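Local coordinates for toxin protein (Yersinia entomophaga, PDB 6AQK) that probably acts as an ADP-ribosyltransferase toxin, forming the C-terminal toxin domain of the RHS2 protein, at residues T34-K39 and I55-E60; N112-L117 and S141-S146. All blocks are in the same frame, centred on the assembly; numbering follows the deposited sequence.

After the short helix 19-23 near the N terminus, the chain forms helix 27-39 and returns through a short connection into helix 51-63; interaction 1 closes this helix pair. It then passes through helix 74-90 and strand 101-106 before interaction 2 opens at 112-117, the lead-in to helix 115-124. Strand 131-140 follows, and residues 141-146 come back to Tyr114, closing the second loop. The contacts are therefore in series, neither nested nor crossed. Their centres lie about 15 Å apart, yet they touch: Gln38 packs on Pro142 and makes a weak hydrogen bond to Ser113, joining the N-terminal helices to the loop beside the mixed sheet.

Interaction 1 of 2, residues T34-K39 and I55-E60; sequences TIALQK and ISKWAE
Ala36 and Trp58 mark the closest backbone approach of helices 34-39 and 55-60, their CA atoms 5.3 Å apart. The local axes come within 8.9 Å, their N-to-C directions 123° apart, between perpendicular and antiparallel. Such closeness goes with the small residue at the crossing: the methyl of Ala36 points at the other helix and lies against backbone as much as side chain, its CB 4.1 Å from CA of Trp58 and 4.2 Å from CB of Trp58. The indole itself is carried aside, because CG of Trp58 stands anti to the backbone N (chi1 -178°). Its NE1 donates to the carbonyl O of Tyr29, about two turns before Ala36 on helix 27-39.

At the exposed margin two lysines meet through their aliphatic parts. The Lys57 chain kinks at chi2 (52°) and again at chi3, which lays CE against CB of Lys39 at 4.0 Å. The Lys39 chain starts toward this partner but leads away, leaving its NZ 6.2 Å from NZ of Lys57. A long, weak salt bridge from Lys57 NZ to Glu60 OE2, 3.5 Å within the same helix, probably offsets part of the like charge. No hydrogen bond joins the two segments.

The contact is apolar packing between two consecutive helices, 27-39 and 51-63, packed across a short connection. Phe54 and Ile61 extend the seam along helix 51-63 around Ala36. The Trp58 ring meets Phe33 edge-to-face, while Phe77 and Val80 bring helix 74-90 against it.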
loop_
_atom_site.group_PDB
_atom_site.type_symbol
_atom_site.label_atom_id
_atom_site.label_comp_id
_atom_site.label_asym_id
_atom_site.label_seq_id
_atom_site.Cartn_x
_atom_site.Cartn_y
_atom_site.Cartn_z
ATOM N N THR A 34 -8.257 -3.824 7.171
ATOM C CA THR A 34 -8.486 -3.091 5.945
ATOM C C THR A 34 -8.724 -4.078 4.804
ATOM O O THR A 34 -9.484 -3.754 3.862
ATOM C CB THR A 34 -7.416 -2.023 5.631
ATOM O OG1 THR A 34 -6.102 -2.601 5.465
ATOM C CG2 THR A 34 -7.383 -0.945 6.717
ATOM N N ILE A 35 -8.111 -5.249 4.887
ATOM C CA ILE A 35 -8.450 -6.316 3.957
ATOM C C ILE A 35 -9.915 -6.681 4.103
ATOM O O ILE A 35 -10.633 -6.821 3.078
ATOM C CB ILE A 35 -7.525 -7.484 4.086
ATOM C CG1 ILE A 35 -6.119 -7.057 3.564
ATOM C CG2 ILE A 35 -8.051 -8.683 3.322
ATOM C CD1 ILE A 35 -5.067 -8.076 3.846
ATOM N N ALA A 36 -10.378 -6.840 5.332
ATOM C CA ALA A 36 -11.831 -7.137 5.513
ATOM C C ALA A 36 -12.721 -6.109 4.925
ATOM O O ALA A 36 -13.730 -6.479 4.300
ATOM C CB ALA A 36 -12.180 -7.362 6.928
ATOM N N LEU A 37 -12.371 -4.825 5.053
ATOM C CA LEU A 37 -13.158 -3.729 4.432
ATOM C C LEU A 37 -13.238 -3.918 2.912
ATOM O O LEU A 37 -14.285 -3.654 2.350
ATOM C CB LEU A 37 -12.527 -2.387 4.693
ATOM C CG LEU A 37 -12.415 -1.798 6.115
ATOM C CD1 LEU A 37 -11.579 -0.511 6.058
ATOM C CD2 LEU A 37 -13.784 -1.516 6.649
ATOM N N GLN A 38 -12.129 -4.329 2.280
ATOM C CA GLN A 38 -12.126 -4.578 0.829
ATOM C C GLN A 38 -13.046 -5.724 0.479
ATOM O O GLN A 38 -13.873 -5.613 -0.450
ATOM C CB GLN A 38 -10.749 -4.947 0.259
ATOM C CG GLN A 38 -9.655 -3.926 0.446
ATOM C CD GLN A 38 -8.326 -4.421 -0.114
ATOM O OE1 GLN A 38 -7.339 -4.544 0.604
ATOM N NE2 GLN A 38 -8.305 -4.718 -1.415
ATOM N N LYS A 39 -12.899 -6.821 1.209
ATOM C CA LYS A 39 -13.597 -8.084 0.893
ATOM C C LYS A 39 -15.094 -7.914 1.076
ATOM O O LYS A 39 -15.881 -8.588 0.415
ATOM C CB LYS A 39 -13.117 -9.299 1.732
ATOM C CG LYS A 39 -11.711 -9.886 1.489
ATOM C CD LYS A 39 -11.157 -9.592 0.124
ATOM C CE LYS A 39 -9.731 -10.107 -0.051
ATOM N NZ LYS A 39 -9.614 -11.592 0.075
ATOM N N ILE A 55 -16.560 -8.766 11.838
ATOM C CA ILE A 55 -15.650 -9.366 12.790
ATOM C C ILE A 55 -15.286 -10.760 12.387
ATOM O O ILE A 55 -14.098 -11.142 12.422
ATOM C CB ILE A 55 -16.204 -9.256 14.232
ATOM C CG1 ILE A 55 -16.112 -7.798 14.686
ATOM C CG2 ILE A 55 -15.404 -10.124 15.188
ATOM C CD1 ILE A 55 -17.053 -7.401 15.825
ATOM N N SER A 56 -16.286 -11.522 11.948
ATOM C CA SER A 56 -16.066 -12.884 11.520
ATOM C C SER A 56 -15.048 -13.040 10.341
ATOM O O SER A 56 -14.070 -13.827 10.377
ATOM C CB SER A 56 -17.418 -13.512 11.189
ATOM O OG SER A 56 -17.173 -14.818 10.723
ATOM N N LYS A 57 -15.236 -12.201 9.334
ATOM C CA LYS A 57 -14.328 -12.140 8.212
ATOM C C LYS A 57 -12.944 -11.668 8.640
ATOM O O LYS A 57 -11.931 -12.233 8.249
ATOM C CB LYS A 57 -14.890 -11.132 7.176
ATOM C CG LYS A 57 -14.113 -11.072 5.856
ATOM C CD LYS A 57 -13.933 -12.470 5.253
ATOM C CE LYS A 57 -14.286 -12.483 3.787
ATOM N NZ LYS A 57 -14.395 -13.895 3.347
ATOM N N TRP A 58 -12.919 -10.599 9.439
ATOM C CA TRP A 58 -11.659 -10.055 9.937
ATOM C C TRP A 58 -10.860 -11.152 10.669
ATOM O O TRP A 58 -9.648 -11.344 10.413
ATOM C CB TRP A 58 -11.970 -8.856 10.842
ATOM C CG TRP A 58 -10.779 -8.166 11.404
ATOM C CD1 TRP A 58 -9.491 -8.125 10.896
ATOM C CD2 TRP A 58 -10.777 -7.399 12.586
ATOM N NE1 TRP A 58 -8.691 -7.349 11.731
ATOM C CE2 TRP A 58 -9.477 -6.895 12.769
ATOM C CE3 TRP A 58 -11.769 -7.085 13.523
ATOM C CZ2 TRP A 58 -9.129 -6.133 13.911
ATOM C CZ3 TRP A 58 -11.440 -6.354 14.605
ATOM C CH2 TRP A 58 -10.120 -5.867 14.802
ATOM N N ALA A 59 -11.545 -11.917 11.523
ATOM C CA ALA A 59 -10.854 -12.986 12.302
ATOM C C ALA A 59 -10.244 -14.031 11.367
ATOM O O ALA A 59 -9.094 -14.481 11.534
ATOM C CB ALA A 59 -11.819 -13.616 13.320
ATOM N N GLU A 60 -11.002 -14.383 10.347
ATOM C CA GLU A 60 -10.556 -15.362 9.360
ATOM C C GLU A 60 -9.288 -14.896 8.701
ATOM O O GLU A 60 -8.304 -15.649 8.668
ATOM C CB GLU A 60 -11.678 -15.566 8.360
ATOM C CG GLU A 60 -11.461 -16.468 7.153
ATOM C CD GLU A 60 -12.699 -16.402 6.242
ATOM O OE1 GLU A 60 -13.846 -16.385 6.762
ATOM O OE2 GLU A 60 -12.534 -16.274 5.024
#

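Interaction 2 of 2, residues N112-L117 and S141-S146; sequences NSYSWL and SPLIMS
Tyr114 reaches the 141-146 segment with its hydroxyl end, and the van der Waals contacts gather round it. OH of Tyr114 lies 3.6 Å from CD of Pro142; the apolar pair is CE1 of Tyr114 and the same CD, 4.3 Å apart. The two side chains approach from opposite directions and the proline meets the phenol obliquely. Leu143 comes across at about a right angle, its CD2 4.0 Å from OH of Tyr114. CE of Met145 sits a little farther off, 4.4 Å from that oxygen.

Polar contact between the segments runs through water. One water lies 2.7 Å from OH of Tyr114 and 3.1 Å from OG of Ser141, bridging the two hydroxyls where no direct hydrogen bond links the segments.

The 141-146 segment leads from sheet strand 131-140 into strand 145-148, which pairs with strand 184-187. The backbone O of Ser146 accepts a hydrogen bond from NH1 of Arg104 on strand 101-106, and Ser146 packs on Glu184; the nearness of these three is consistent with the Arg-Ser-Glu signature of one class of ADP-ribosyltransferases. Leu143 and Met145 also touch Arg104, so the tyrosine tip packs on the shell next to this group.

Packing within 112-117 borders the ring on one face: CG of Tyr114 lies anti to its carbonyl carbon (chi1 -60°), and CB of Ser113 sits 4.1 Å above the ring centre. Tyr114, the N-cap of helix 115-124, lays its CB 3.6 Å above the Trp116 ring plane, toward the rim, while Trp116 packs on Met135 and Leu137 of strand 131-140.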
loop_
_atom_site.group_PDB
_atom_site.type_symbol
_atom_site.label_atom_id
_atom_site.label_comp_id
_atom_site.label_asym_id
_atom_site.label_seq_id
_atom_site.Cartn_x
_atom_site.Cartn_y
_atom_site.Cartn_z
ATOM N N ASN A 112 -4.444 -9.918 -6.508
ATOM C CA ASN A 112 -5.768 -10.260 -5.978
ATOM C C ASN A 112 -6.605 -9.011 -5.588
ATOM O O ASN A 112 -7.796 -9.107 -5.483
ATOM C CB ASN A 112 -5.617 -11.274 -4.781
ATOM C CG ASN A 112 -4.742 -12.526 -5.132
ATOM O OD1 ASN A 112 -4.568 -12.859 -6.309
ATOM N ND2 ASN A 112 -4.170 -13.204 -4.103
ATOM N N SER A 113 -5.994 -7.840 -5.354
ATOM C CA SER A 113 -6.698 -6.622 -5.005
ATOM C C SER A 113 -6.940 -5.709 -6.178
ATOM O O SER A 113 -7.693 -4.789 -6.043
ATOM C CB SER A 113 -5.913 -5.767 -3.995
ATOM O OG SER A 113 -5.739 -6.422 -2.789
ATOM N N TYR A 114 -6.227 -5.892 -7.271
ATOM C CA TYR A 114 -6.251 -4.945 -8.386
ATOM C C TYR A 114 -6.457 -5.747 -9.665
ATOM O O TYR A 114 -5.537 -6.405 -10.167
ATOM C CB TYR A 114 -4.928 -4.184 -8.462
ATOM C CG TYR A 114 -4.586 -3.375 -7.213
ATOM C CD1 TYR A 114 -5.376 -2.289 -6.796
ATOM C CD2 TYR A 114 -3.442 -3.654 -6.501
ATOM C CE1 TYR A 114 -5.014 -1.538 -5.716
ATOM C CE2 TYR A 114 -3.108 -2.913 -5.381
ATOM C CZ TYR A 114 -3.913 -1.871 -4.981
ATOM O OH TYR A 114 -3.487 -1.161 -3.860
ATOM N N SER A 115 -7.690 -5.753 -10.145
ATOM C CA SER A 115 -8.060 -6.632 -11.302
ATOM C C SER A 115 -7.330 -6.240 -12.601
ATOM O O SER A 115 -7.016 -7.093 -13.452
ATOM C CB SER A 115 -9.591 -6.619 -11.503
ATOM O OG SER A 115 -10.077 -5.354 -11.845
ATOM N N TRP A 116 -7.061 -4.947 -12.728
ATOM C CA TRP A 116 -6.270 -4.388 -13.861
ATOM C C TRP A 116 -4.838 -4.894 -13.859
ATOM O O TRP A 116 -4.273 -5.184 -14.926
ATOM C CB TRP A 116 -6.298 -2.875 -13.873
ATOM C CG TRP A 116 -6.125 -2.181 -12.491
ATOM C CD1 TRP A 116 -7.121 -1.860 -11.609
ATOM C CD2 TRP A 116 -4.891 -1.770 -11.860
ATOM N NE1 TRP A 116 -6.586 -1.260 -10.465
ATOM C CE2 TRP A 116 -5.216 -1.196 -10.619
ATOM C CE3 TRP A 116 -3.540 -1.807 -12.241
ATOM C CZ2 TRP A 116 -4.250 -0.702 -9.764
ATOM C CZ3 TRP A 116 -2.607 -1.335 -11.397
ATOM C CH2 TRP A 116 -2.945 -0.768 -10.177
ATOM N N LEU A 117 -4.293 -5.085 -12.659
ATOM C CA LEU A 117 -2.968 -5.624 -12.536
ATOM C C LEU A 117 -2.942 -7.117 -12.864
ATOM O O LEU A 117 -2.106 -7.578 -13.669
ATOM C CB LEU A 117 -2.419 -5.340 -11.138
ATOM C CG LEU A 117 -1.012 -5.839 -10.846
ATOM C CD1 LEU A 117 -0.029 -5.155 -11.797
ATOM C CD2 LEU A 117 -0.682 -5.617 -9.354
ATOM N N SER A 141 -6.831 4.220 -2.378
ATOM C CA SER A 141 -5.967 3.126 -2.022
ATOM C C SER A 141 -6.679 2.406 -0.868
ATOM O O SER A 141 -7.251 3.058 0.028
ATOM C CB SER A 141 -4.617 3.643 -1.594
ATOM O OG SER A 141 -3.889 2.583 -1.040
ATOM N N PRO A 142 -6.699 1.085 -0.924
ATOM C CA PRO A 142 -7.429 0.360 0.094
ATOM C C PRO A 142 -6.596 -0.014 1.279
ATOM O O PRO A 142 -7.032 -0.883 2.092
ATOM C CB PRO A 142 -7.885 -0.909 -0.658
ATOM C CG PRO A 142 -6.752 -1.191 -1.561
ATOM C CD PRO A 142 -6.240 0.184 -2.007
ATOM N N LEU A 143 -5.392 0.538 1.395
ATOM C CA LEU A 143 -4.562 0.403 2.625
ATOM C C LEU A 143 -3.916 1.724 2.976
ATOM O O LEU A 143 -3.838 2.699 2.151
ATOM C CB LEU A 143 -3.475 -0.677 2.456
ATOM C CG LEU A 143 -2.376 -0.340 1.433
ATOM C CD1 LEU A 143 -1.125 -1.154 1.614
ATOM C CD2 LEU A 143 -2.919 -0.494 -0.006
ATOM N N ILE A 144 -3.368 1.761 4.191
ATOM C CA ILE A 144 -2.381 2.750 4.564
ATOM C C ILE A 144 -1.047 2.277 3.936
ATOM O O ILE A 144 -0.472 1.253 4.314
ATOM C CB ILE A 144 -2.245 2.855 6.133
ATOM C CG1 ILE A 144 -3.556 3.409 6.699
ATOM C CG2 ILE A 144 -0.986 3.649 6.540
ATOM C CD1 ILE A 144 -3.714 3.351 8.219
ATOM N N MET A 145 -0.546 3.013 2.995
ATOM C CA MET A 145 0.511 2.505 2.173
ATOM C C MET A 145 1.857 3.160 2.495
ATOM O O MET A 145 2.010 4.371 2.344
ATOM C CB MET A 145 0.148 2.824 0.666
ATOM C CG MET A 145 1.158 2.239 -0.278
ATOM S SD MET A 145 0.821 2.692 -1.985
ATOM C CE MET A 145 -0.204 1.330 -2.368
ATOM N N SER A 146 2.871 2.325 2.782
ATOM C CA SER A 146 4.226 2.768 2.991
ATOM C C SER A 146 4.965 2.740 1.700
ATOM O O SER A 146 4.659 1.926 0.832
ATOM C CB SER A 146 4.949 1.876 3.981
ATOM O OG SER A 146 5.006 0.525 3.495
HETATM O O HOH W 1 -3.579 1.535 -3.889
#